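Local coordinates for DUF1818 domain-containing protein (Prochlorococcus marinus, PDB 2IT9) that is of unknown function but may bind DNA, as some proteins of the PC4-like group do, at residues L42-D51 with N113-M121; G81-I91 with A102-N112. One frame throughout, in Å; residues are numbered along the deposited sequence.

Interaction 1 packs helix 36-56 against helix 110-120, and interaction 2 pairs strand 85-92 with strand 102-106 and ties the end of strand 75-82 and the turn after it to the loop and start of that same second helix, so helix 110-120 serves both. They meet in one apolar layer: Val115 CG2 lies 3.6 Å from Trp86 CH2, and Leu42 CD1 lies 3.7 Å from Leu90 CD1. Interaction 1 is mostly apolar, polar at one margin where Arg119 meets Asp51. Interaction 2 is larger and more polar, with backbone bonds, two salt bridges and ordered water; its buried Leu88, Leu90 and Trp106 belong to the core, whereas Arg89 and Tyr105 occupy the other face of the sheet.

Interaction 1: residues L42-D51 with N113-M121; sequences LVEVVMELCD and NVVNAMRSM
Met118, a selenomethionine, is the knob of a knobs-into-holes contact between two helices, its side chain sitting among Leu42, Val43, Val46 and Met47. The axes of helix segments 42-51 and 113-120 approach to 10.6 Å, their N-to-C directions 128° apart, a steep crossing that confines the close packing to a short patch. In chain order the protein is four strands, a helix, four more strands and a second helix, consistent with the PC4-like architecture, and this contact joins the two helices. Beyond CG the Met118 chain is extended, which carries its methyl to the far end of the hole: CE lies 3.9 Å from Leu42 CD2, the two side chains crossing at about a right angle. Nearer the root, Met118 SE rests against Val46 CG1 at 3.8 Å. The same Val46 methyl meets Val115 CG2 at 3.7 Å, so one branch of the valine touches two neighbours on helix 110-120. Below this layer Val46, Cys50 and Val115 also touch strand 85-92.

Met47, also a selenomethionine, closes the patch on its outer side. Bends at chi2 (-43°) and chi3 swing the chain toward helix 110-120 and set CE 3.8 Å from Val115 CG1, the two side chains sliding past each other in opposite directions. Its SE is then pressed to the stem of Arg119, 3.4 Å from CG and just as near to NE. Farther out, Cys50 SG also faces this arginine, in loose contact with NH2. The stem of Arg119, straight from CG to NE, crosses the margin of the contact to the next turn of helix 36-56. There its guanidinium lies nearly coplanar with the carboxylate of Asp51, whose OD1 comes to the edge of the group; Arg119 NH2 and Asp51 OD1 form a salt bridge at 3.3 Å, and the hydrogen bond within it is weak, its N-H...O angle only 123°.

Interaction 2: residues G81-I91 with A102-N112; sequences GDQYGWNLRLI and AEVYWPRHVTN. With PGE (triethylene glycol), chain F.
Leu88 with Trp106 and Leu90 with Val104 are the hydrogen-bonded pairs of this antiparallel hairpin; Leu90 N reaches Val104 O at 2.8 Å, almost straight at 175°. Their side chains share one face of the sheet, where Leu90 CD1 lies 3.8 Å from Trp106 CZ3 and Leu88 CD2 meets the edge of that indole; Trp106 NE1 itself bonds to Gly26 O.

Two salt bridges hold the ends. Arg108, bent at chi3 (70°), brings NH2 2.7 Å from Asp82 OD1, on the syn side; this oxygen also takes Tyr84 N in an Asx turn. On the sheet face away from Leu88, Arg89 NH2 approaches Glu103 OE1 at 3.1 Å from above the carboxylate plane. That oxygen also accepts from a triethylene glycol hydroxyl and pairs with Arg11 of the second subunit.

Thr111 CB stands 3.5 Å from the centroid of the six-membered ring of Trp86, over its face, in a CH-pi contact, while Thr111 OG1 donates to Trp86 O at 2.7 Å and Trp86 NE1 donates to Asn112 OD1. Replacing this tryptophan by alanine is likely to open a gap beneath Thr111 CB and leave Asn112 OD1 without its indole donor. These contacts join the last strand of the second sheet to the closing helix, consistent with a PC4-like fold, and the sheet runs on across the interface, a strand of the second subunit pairing antiparallel with Ala102 to Val104.

Interaction 1: residues L42-D51 with N113-M121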
loop_
_atom_site.group_PDB
_atom_site.type_symbol
_atom_site.label_atom_id
_atom_site.label_comp_id
_atom_site.label_asym_id
_atom_site.label_seq_id
_atom_site.Cartn_x
_atom_site.Cartn_y
_atom_site.Cartn_z
ATOM N N LEU A 42 -12.944 -10.041 -0.333
ATOM C CA LEU A 42 -11.732 -10.049 0.461
ATOM C C LEU A 42 -11.939 -10.840 1.740
ATOM O O LEU A 42 -11.159 -11.728 2.071
ATOM C CB LEU A 42 -11.261 -8.626 0.834
ATOM C CG LEU A 42 -10.012 -8.613 1.715
ATOM C CD1 LEU A 42 -8.835 -9.336 1.065
ATOM C CD2 LEU A 42 -9.618 -7.172 2.053
ATOM N N VAL A 43 -12.988 -10.505 2.473
ATOM C CA VAL A 43 -13.238 -11.169 3.741
ATOM C C VAL A 43 -13.495 -12.670 3.565
ATOM O O VAL A 43 -12.979 -13.482 4.332
ATOM C CB VAL A 43 -14.348 -10.484 4.548
ATOM C CG1 VAL A 43 -14.574 -11.260 5.854
ATOM C CG2 VAL A 43 -13.976 -9.018 4.878
ATOM N N GLU A 44 -14.247 -13.037 2.536
ATOM C CA GLU A 44 -14.506 -14.429 2.275
ATOM C C GLU A 44 -13.214 -15.201 1.922
ATOM O O GLU A 44 -13.026 -16.343 2.351
ATOM C CB GLU A 44 -15.520 -14.540 1.158
ATOM C CG GLU A 44 -16.923 -14.084 1.616
ATOM C CD GLU A 44 -17.936 -14.028 0.503
ATOM O OE1 GLU A 44 -17.532 -14.268 -0.635
ATOM O OE2 GLU A 44 -19.124 -13.731 0.767
ATOM N N VAL A 45 -12.325 -14.550 1.167
ATOM C CA VAL A 45 -11.064 -15.172 0.765
ATOM C C VAL A 45 -10.133 -15.362 1.969
ATOM O O VAL A 45 -9.557 -16.436 2.172
ATOM C CB VAL A 45 -10.393 -14.306 -0.305
ATOM C CG1 VAL A 45 -8.845 -14.586 -0.446
ATOM C CG2 VAL A 45 -11.146 -14.449 -1.653
ATOM N N VAL A 46 -9.994 -14.305 2.752
ATOM C CA VAL A 46 -9.138 -14.342 3.931
ATOM C C VAL A 46 -9.677 -15.365 4.930
ATOM O O VAL A 46 -8.867 -16.138 5.471
ATOM C CB VAL A 46 -8.944 -12.963 4.510
ATOM C CG1 VAL A 46 -8.192 -13.017 5.896
ATOM C CG2 VAL A 46 -8.185 -12.078 3.537
HETATM N N MSE A 47 -11.000 -15.409 5.155
HETATM C CA MSE A 47 -11.561 -16.364 6.110
HETATM C C MSE A 47 -11.294 -17.785 5.628
HETATM O O MSE A 47 -10.976 -18.680 6.422
HETATM C CB MSE A 47 -13.072 -16.208 6.297
HETATM C CG MSE A 47 -13.631 -14.974 7.055
HETATM SE SE MSE A 47 -12.606 -14.557 8.662
HETATM C CE MSE A 47 -11.392 -13.300 7.892
ATOM N N GLU A 48 -11.441 -18.006 4.328
ATOM C CA GLU A 48 -11.198 -19.324 3.770
ATOM C C GLU A 48 -9.749 -19.746 3.951
ATOM O O GLU A 48 -9.493 -20.891 4.358
ATOM C CB GLU A 48 -11.562 -19.391 2.286
ATOM C CG GLU A 48 -11.189 -20.714 1.722
ATOM C CD GLU A 48 -11.732 -20.974 0.365
ATOM O OE1 GLU A 48 -12.626 -20.224 -0.088
ATOM O OE2 GLU A 48 -11.259 -21.960 -0.237
ATOM N N LEU A 49 -8.806 -18.843 3.654
ATOM C CA LEU A 49 -7.381 -19.175 3.835
ATOM C C LEU A 49 -7.027 -19.392 5.305
ATOM O O LEU A 49 -6.400 -20.407 5.663
ATOM C CB LEU A 49 -6.485 -18.090 3.251
ATOM C CG LEU A 49 -6.373 -18.026 1.742
ATOM C CD1 LEU A 49 -5.673 -16.724 1.381
ATOM C CD2 LEU A 49 -5.587 -19.195 1.217
ATOM N N CYS A 50 -7.478 -18.469 6.151
ATOM C CA CYS A 50 -7.222 -18.551 7.589
ATOM C C CYS A 50 -7.724 -19.886 8.152
ATOM O O CYS A 50 -6.946 -20.624 8.794
ATOM C CB CYS A 50 -7.780 -17.300 8.351
ATOM S SG CYS A 50 -7.390 -17.386 10.125
ATOM N N ASP A 51 -8.958 -20.282 7.850
ATOM C CA ASP A 51 -9.488 -21.526 8.371
ATOM C C ASP A 51 -8.674 -22.725 7.901
ATOM O O ASP A 51 -8.401 -23.641 8.685
ATOM C CB ASP A 51 -10.964 -21.733 7.961
ATOM C CG ASP A 51 -11.933 -20.762 8.672
ATOM O OD1 ASP A 51 -11.528 -19.995 9.595
ATOM O OD2 ASP A 51 -13.116 -20.764 8.278
ATOM N N ASN A 113 -4.714 -10.248 13.976
ATOM C CA ASN A 113 -5.502 -9.115 14.447
ATOM C C ASN A 113 -6.397 -8.599 13.344
ATOM O O ASN A 113 -7.544 -8.263 13.595
ATOM C CB ASN A 113 -4.582 -8.048 15.056
ATOM C CG ASN A 113 -3.770 -8.587 16.239
ATOM O OD1 ASN A 113 -4.313 -9.167 17.180
ATOM N ND2 ASN A 113 -2.474 -8.374 16.205
ATOM N N VAL A 114 -5.896 -8.583 12.107
ATOM C CA VAL A 114 -6.678 -8.160 10.960
ATOM C C VAL A 114 -7.871 -9.097 10.789
ATOM O O VAL A 114 -9.012 -8.645 10.571
ATOM C CB VAL A 114 -5.846 -8.153 9.706
ATOM C CG1 VAL A 114 -6.719 -7.984 8.468
ATOM C CG2 VAL A 114 -4.813 -7.012 9.798
ATOM N N VAL A 115 -7.618 -10.394 10.900
ATOM C CA VAL A 115 -8.689 -11.383 10.745
ATOM C C VAL A 115 -9.745 -11.164 11.790
ATOM O O VAL A 115 -10.936 -11.144 11.475
ATOM C CB VAL A 115 -8.137 -12.846 10.772
ATOM C CG1 VAL A 115 -9.251 -13.845 10.984
ATOM C CG2 VAL A 115 -7.389 -13.135 9.459
ATOM N N ASN A 116 -9.322 -11.025 13.044
ATOM C CA ASN A 116 -10.257 -10.778 14.118
ATOM C C ASN A 116 -11.130 -9.545 13.860
ATOM O O ASN A 116 -12.346 -9.578 14.143
ATOM C CB ASN A 116 -9.505 -10.677 15.454
ATOM C CG ASN A 116 -8.950 -12.038 15.928
ATOM O OD1 ASN A 116 -9.387 -13.109 15.469
ATOM N ND2 ASN A 116 -8.014 -11.996 16.880
ATOM N N ALA A 117 -10.520 -8.476 13.328
ATOM C CA ALA A 117 -11.256 -7.230 13.001
ATOM C C ALA A 117 -12.235 -7.477 11.867
ATOM O O ALA A 117 -13.337 -6.975 11.900
ATOM C CB ALA A 117 -10.290 -6.098 12.620
HETATM N N MSE A 118 -11.824 -8.217 10.837
HETATM C CA MSE A 118 -12.701 -8.530 9.713
HETATM C C MSE A 118 -13.911 -9.266 10.167
HETATM O O MSE A 118 -15.019 -8.946 9.728
HETATM C CB MSE A 118 -11.974 -9.384 8.667
HETATM C CG MSE A 118 -10.971 -8.614 7.921
HETATM SE SE MSE A 118 -10.070 -9.746 6.617
HETATM C CE MSE A 118 -9.142 -8.391 5.686
ATOM N N ARG A 119 -13.715 -10.256 11.033
ATOM C CA ARG A 119 -14.829 -11.044 11.540
ATOM C C ARG A 119 -15.842 -10.262 12.388
ATOM O O ARG A 119 -17.007 -10.646 12.454
ATOM C CB ARG A 119 -14.314 -12.192 12.406
ATOM C CG ARG A 119 -13.572 -13.286 11.692
ATOM C CD ARG A 119 -13.429 -14.529 12.613
ATOM N NE ARG A 119 -12.834 -15.666 11.898
ATOM C CZ ARG A 119 -11.614 -16.185 12.087
ATOM N NH1 ARG A 119 -10.794 -15.721 13.034
ATOM N NH2 ARG A 119 -11.221 -17.228 11.340
ATOM N N SER A 120 -15.404 -9.197 13.052
ATOM C CA SER A 120 -16.258 -8.450 13.955
ATOM C C SER A 120 -16.638 -7.041 13.527
ATOM O O SER A 120 -17.137 -6.294 14.362
ATOM C CB SER A 120 -15.535 -8.332 15.293
ATOM O OG SER A 120 -14.363 -7.552 15.136
HETATM N N MSE A 121 -16.441 -6.651 12.265
HETATM C CA MSE A 121 -16.692 -5.231 11.888
HETATM C C MSE A 121 -18.040 -4.579 12.371
HETATM O O MSE A 121 -18.081 -3.398 12.781
HETATM C CB MSE A 121 -16.492 -5.014 10.397
HETATM C CG MSE A 121 -15.072 -4.919 9.945
HETATM SE SE MSE A 121 -13.882 -3.481 10.701
HETATM C CE MSE A 121 -14.594 -1.744 10.053
#

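Interaction 2: residues G81-I91 with A102-N112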
loop_
_atom_site.group_PDB
_atom_site.type_symbol
_atom_site.label_atom_id
_atom_site.label_comp_id
_atom_site.label_asym_id
_atom_site.label_seq_id
_atom_site.Cartn_x
_atom_site.Cartn_y
_atom_site.Cartn_z
ATOM N N GLY A 81 3.084 -19.538 5.850
ATOM C CA GLY A 81 3.259 -19.656 7.292
ATOM C C GLY A 81 3.872 -20.929 7.759
ATOM O O GLY A 81 4.299 -21.740 6.963
ATOM N N ASP A 82 3.952 -21.048 9.077
ATOM C CA ASP A 82 4.451 -22.232 9.729
ATOM C C ASP A 82 3.562 -22.385 10.957
ATOM O O ASP A 82 2.558 -21.713 11.056
ATOM C CB ASP A 82 5.944 -22.101 10.054
ATOM C CG ASP A 82 6.278 -20.876 10.916
ATOM O OD1 ASP A 82 5.390 -20.308 11.588
ATOM O OD2 ASP A 82 7.462 -20.485 10.935
ATOM N N GLN A 83 3.938 -23.251 11.876
ATOM C CA GLN A 83 3.136 -23.460 13.056
ATOM C C GLN A 83 3.025 -22.247 13.994
ATOM O O GLN A 83 2.150 -22.239 14.848
ATOM C CB GLN A 83 3.667 -24.638 13.843
ATOM C CG GLN A 83 5.019 -24.423 14.521
ATOM C CD GLN A 83 5.357 -25.582 15.416
ATOM O OE1 GLN A 83 4.505 -26.006 16.186
ATOM N NE2 GLN A 83 6.591 -26.127 15.313
ATOM N N TYR A 84 3.888 -21.237 13.840
ATOM C CA TYR A 84 3.910 -20.104 14.759
ATOM C C TYR A 84 3.177 -18.887 14.230
ATOM O O TYR A 84 2.859 -18.000 14.986
ATOM C CB TYR A 84 5.366 -19.778 15.115
ATOM C CG TYR A 84 6.161 -21.002 15.537
ATOM C CD1 TYR A 84 5.970 -21.569 16.780
ATOM C CD2 TYR A 84 7.085 -21.601 14.676
ATOM C CE1 TYR A 84 6.670 -22.684 17.181
ATOM C CE2 TYR A 84 7.807 -22.731 15.068
ATOM C CZ TYR A 84 7.595 -23.270 16.326
ATOM O OH TYR A 84 8.287 -24.393 16.759
ATOM N N GLY A 85 2.884 -18.840 12.936
ATOM C CA GLY A 85 2.182 -17.711 12.385
ATOM C C GLY A 85 2.197 -17.695 10.872
ATOM O O GLY A 85 2.744 -18.597 10.207
ATOM N N TRP A 86 1.573 -16.663 10.333
ATOM C CA TRP A 86 1.479 -16.514 8.898
ATOM C C TRP A 86 1.403 -15.094 8.395
ATOM O O TRP A 86 0.869 -14.242 9.070
ATOM C CB TRP A 86 0.263 -17.269 8.369
ATOM C CG TRP A 86 -1.038 -16.843 9.040
ATOM C CD1 TRP A 86 -1.468 -17.197 10.291
ATOM C CD2 TRP A 86 -2.080 -16.030 8.483
ATOM N NE1 TRP A 86 -2.670 -16.599 10.570
ATOM C CE2 TRP A 86 -3.088 -15.912 9.465
ATOM C CE3 TRP A 86 -2.245 -15.363 7.270
ATOM C CZ2 TRP A 86 -4.246 -15.179 9.264
ATOM C CZ3 TRP A 86 -3.401 -14.634 7.067
ATOM C CH2 TRP A 86 -4.395 -14.553 8.063
ATOM N N ASN A 87 1.906 -14.867 7.171
ATOM C CA ASN A 87 1.815 -13.554 6.538
ATOM C C ASN A 87 0.869 -13.681 5.349
ATOM O O ASN A 87 0.479 -14.794 4.930
ATOM C CB ASN A 87 3.184 -12.982 6.130
ATOM C CG ASN A 87 3.918 -13.859 5.151
ATOM O OD1 ASN A 87 3.331 -14.415 4.242
ATOM N ND2 ASN A 87 5.216 -13.981 5.343
ATOM N N LEU A 88 0.479 -12.533 4.799
ATOM C CA LEU A 88 -0.505 -12.501 3.737
ATOM C C LEU A 88 -0.200 -11.437 2.708
ATOM O O LEU A 88 -0.046 -10.254 3.059
ATOM C CB LEU A 88 -1.906 -12.237 4.315
ATOM C CG LEU A 88 -3.081 -12.258 3.307
ATOM C CD1 LEU A 88 -3.300 -13.645 2.799
ATOM C CD2 LEU A 88 -4.312 -11.731 3.978
ATOM N N ARG A 89 -0.093 -11.879 1.453
ATOM C CA ARG A 89 0.120 -11.002 0.311
ATOM C C ARG A 89 -1.175 -11.002 -0.486
ATOM O O ARG A 89 -1.739 -12.063 -0.744
ATOM C CB ARG A 89 1.267 -11.493 -0.542
ATOM C CG ARG A 89 1.572 -10.559 -1.673
ATOM C CD ARG A 89 2.737 -11.040 -2.508
ATOM N NE ARG A 89 2.952 -10.139 -3.643
ATOM C CZ ARG A 89 3.492 -10.513 -4.798
ATOM N NH1 ARG A 89 3.856 -11.775 -5.011
ATOM N NH2 ARG A 89 3.646 -9.623 -5.770
ATOM N N LEU A 90 -1.661 -9.812 -0.824
ATOM C CA LEU A 90 -2.905 -9.657 -1.557
ATOM C C LEU A 90 -2.635 -8.903 -2.870
ATOM O O LEU A 90 -1.944 -7.881 -2.862
ATOM C CB LEU A 90 -3.914 -8.862 -0.784
ATOM C CG LEU A 90 -4.406 -9.551 0.487
ATOM C CD1 LEU A 90 -5.244 -8.559 1.236
ATOM C CD2 LEU A 90 -5.231 -10.772 0.135
ATOM N N ILE A 91 -3.153 -9.444 -3.953
ATOM C CA ILE A 91 -3.091 -8.797 -5.264
ATOM C C ILE A 91 -4.514 -8.514 -5.714
ATOM O O ILE A 91 -5.302 -9.457 -5.943
ATOM C CB ILE A 91 -2.402 -9.681 -6.298
ATOM C CG1 ILE A 91 -1.100 -10.269 -5.753
ATOM C CG2 ILE A 91 -2.231 -8.942 -7.632
ATOM C CD1 ILE A 91 -0.119 -9.310 -5.344
ATOM N N ALA A 102 -3.720 -3.026 -7.290
ATOM C CA ALA A 102 -2.828 -2.845 -6.155
ATOM C C ALA A 102 -2.312 -4.185 -5.629
ATOM O O ALA A 102 -2.847 -5.250 -5.955
ATOM C CB ALA A 102 -3.544 -2.103 -5.042
ATOM N N GLU A 103 -1.275 -4.108 -4.807
ATOM C CA GLU A 103 -0.746 -5.255 -4.116
ATOM C C GLU A 103 -0.378 -4.754 -2.732
ATOM O O GLU A 103 0.217 -3.693 -2.573
ATOM C CB GLU A 103 0.490 -5.800 -4.835
ATOM C CG GLU A 103 0.319 -6.052 -6.306
ATOM C CD GLU A 103 1.607 -6.574 -6.949
ATOM O OE1 GLU A 103 2.603 -6.722 -6.204
ATOM O OE2 GLU A 103 1.620 -6.817 -8.179
ATOM N N VAL A 104 -0.762 -5.497 -1.703
ATOM C CA VAL A 104 -0.495 -5.117 -0.337
ATOM C C VAL A 104 -0.100 -6.347 0.472
ATOM O O VAL A 104 -0.313 -7.496 0.025
ATOM C CB VAL A 104 -1.681 -4.373 0.297
ATOM C CG1 VAL A 104 -2.020 -3.101 -0.488
ATOM C CG2 VAL A 104 -2.912 -5.259 0.372
ATOM N N TYR A 105 0.393 -6.097 1.683
ATOM C CA TYR A 105 0.960 -7.188 2.512
ATOM C C TYR A 105 0.861 -6.910 3.996
ATOM O O TYR A 105 1.096 -5.762 4.439
ATOM C CB TYR A 105 2.404 -7.399 2.108
ATOM C CG TYR A 105 3.235 -8.282 3.012
ATOM C CD1 TYR A 105 3.321 -9.658 2.769
ATOM C CD2 TYR A 105 3.964 -7.748 4.058
ATOM C CE1 TYR A 105 4.132 -10.485 3.567
ATOM C CE2 TYR A 105 4.775 -8.572 4.869
ATOM C CZ TYR A 105 4.833 -9.936 4.605
ATOM O OH TYR A 105 5.620 -10.777 5.380
ATOM N N TRP A 106 0.466 -7.939 4.762
ATOM C CA TRP A 106 0.487 -7.900 6.233
ATOM C C TRP A 106 1.421 -9.006 6.715
ATOM O O TRP A 106 1.367 -10.133 6.191
ATOM C CB TRP A 106 -0.873 -8.128 6.882
ATOM C CG TRP A 106 -1.828 -6.969 6.792
ATOM C CD1 TRP A 106 -1.676 -5.751 7.383
ATOM C CD2 TRP A 106 -3.121 -6.959 6.167
ATOM N NE1 TRP A 106 -2.787 -4.971 7.149
ATOM C CE2 TRP A 106 -3.681 -5.678 6.383
ATOM C CE3 TRP A 106 -3.851 -7.900 5.433
ATOM C CZ2 TRP A 106 -4.945 -5.325 5.899
ATOM C CZ3 TRP A 106 -5.097 -7.552 4.945
ATOM C CH2 TRP A 106 -5.647 -6.293 5.190
ATOM N N PRO A 107 2.292 -8.695 7.680
ATOM C CA PRO A 107 3.236 -9.677 8.175
ATOM C C PRO A 107 2.617 -10.590 9.249
ATOM O O PRO A 107 1.461 -10.382 9.682
ATOM C CB PRO A 107 4.342 -8.804 8.754
ATOM C CG PRO A 107 3.587 -7.653 9.329
ATOM C CD PRO A 107 2.497 -7.387 8.324
ATOM N N ARG A 108 3.422 -11.547 9.705
ATOM C CA ARG A 108 3.010 -12.453 10.797
ATOM C C ARG A 108 2.517 -11.721 11.997
ATOM O O ARG A 108 3.006 -10.630 12.320
ATOM C CB ARG A 108 4.183 -13.310 11.219
ATOM C CG ARG A 108 4.618 -14.214 10.044
ATOM C CD ARG A 108 5.996 -14.774 10.286
ATOM N NE ARG A 108 5.927 -15.717 11.357
ATOM C CZ ARG A 108 5.897 -17.032 11.208
ATOM N NH1 ARG A 108 5.996 -17.610 10.008
ATOM N NH2 ARG A 108 5.821 -17.766 12.296
ATOM N N HIS A 109 1.546 -12.320 12.682
ATOM C CA HIS A 109 1.017 -11.830 13.964
ATOM C C HIS A 109 0.017 -10.693 13.740
ATOM O O HIS A 109 -1.091 -10.697 14.302
ATOM C CB HIS A 109 2.117 -11.482 14.998
ATOM C CG HIS A 109 3.149 -12.556 15.142
ATOM N ND1 HIS A 109 2.837 -13.837 15.544
ATOM C CD2 HIS A 109 4.482 -12.555 14.888
ATOM C CE1 HIS A 109 3.924 -14.590 15.492
ATOM N NE2 HIS A 109 4.941 -13.831 15.120
ATOM N N VAL A 110 0.404 -9.716 12.939
ATOM C CA VAL A 110 -0.520 -8.682 12.503
ATOM C C VAL A 110 -1.772 -9.306 11.832
ATOM O O VAL A 110 -2.932 -8.890 12.056
ATOM C CB VAL A 110 0.195 -7.692 11.535
ATOM C CG1 VAL A 110 -0.825 -6.810 10.841
ATOM C CG2 VAL A 110 1.274 -6.885 12.289
ATOM N N THR A 111 -1.532 -10.309 11.000
ATOM C CA THR A 111 -2.605 -11.009 10.279
ATOM C C THR A 111 -3.728 -11.508 11.206
ATOM O O THR A 111 -4.900 -11.370 10.877
ATOM C CB THR A 111 -2.030 -12.198 9.450
ATOM O OG1 THR A 111 -1.146 -12.949 10.279
ATOM C CG2 THR A 111 -1.312 -11.682 8.202
ATOM N N ASN A 112 -3.365 -12.065 12.339
ATOM C CA ASN A 112 -4.377 -12.539 13.306
ATOM C C ASN A 112 -5.284 -11.423 13.791
ATOM O O ASN A 112 -6.494 -11.608 13.959
ATOM C CB ASN A 112 -3.734 -13.275 14.472
ATOM C CG ASN A 112 -3.213 -14.633 14.058
ATOM O OD1 ASN A 112 -3.895 -15.385 13.332
ATOM N ND2 ASN A 112 -2.009 -14.962 14.505
HETATM C C1 PGE F . 7.121 -11.379 -2.952
HETATM O O1 PGE F . 8.298 -10.613 -3.217
HETATM C C2 PGE F . 6.619 -11.105 -1.536
HETATM O O2 PGE F . 6.288 -9.721 -1.393
HETATM C C3 PGE F . 5.644 -9.451 -0.149
HETATM C C4 PGE F . 5.225 -7.995 -0.194
HETATM O O4 PGE F . 3.322 -7.145 -3.640
HETATM C C6 PGE F . 3.792 -6.124 -2.775
HETATM C C5 PGE F . 3.607 -6.645 -1.368
HETATM O O3 PGE F . 4.273 -7.900 -1.246
HETATM O O HOH W 1 0.559 -15.785 14.978
HETATM O O HOH W 2 0.232 -14.774 12.278
#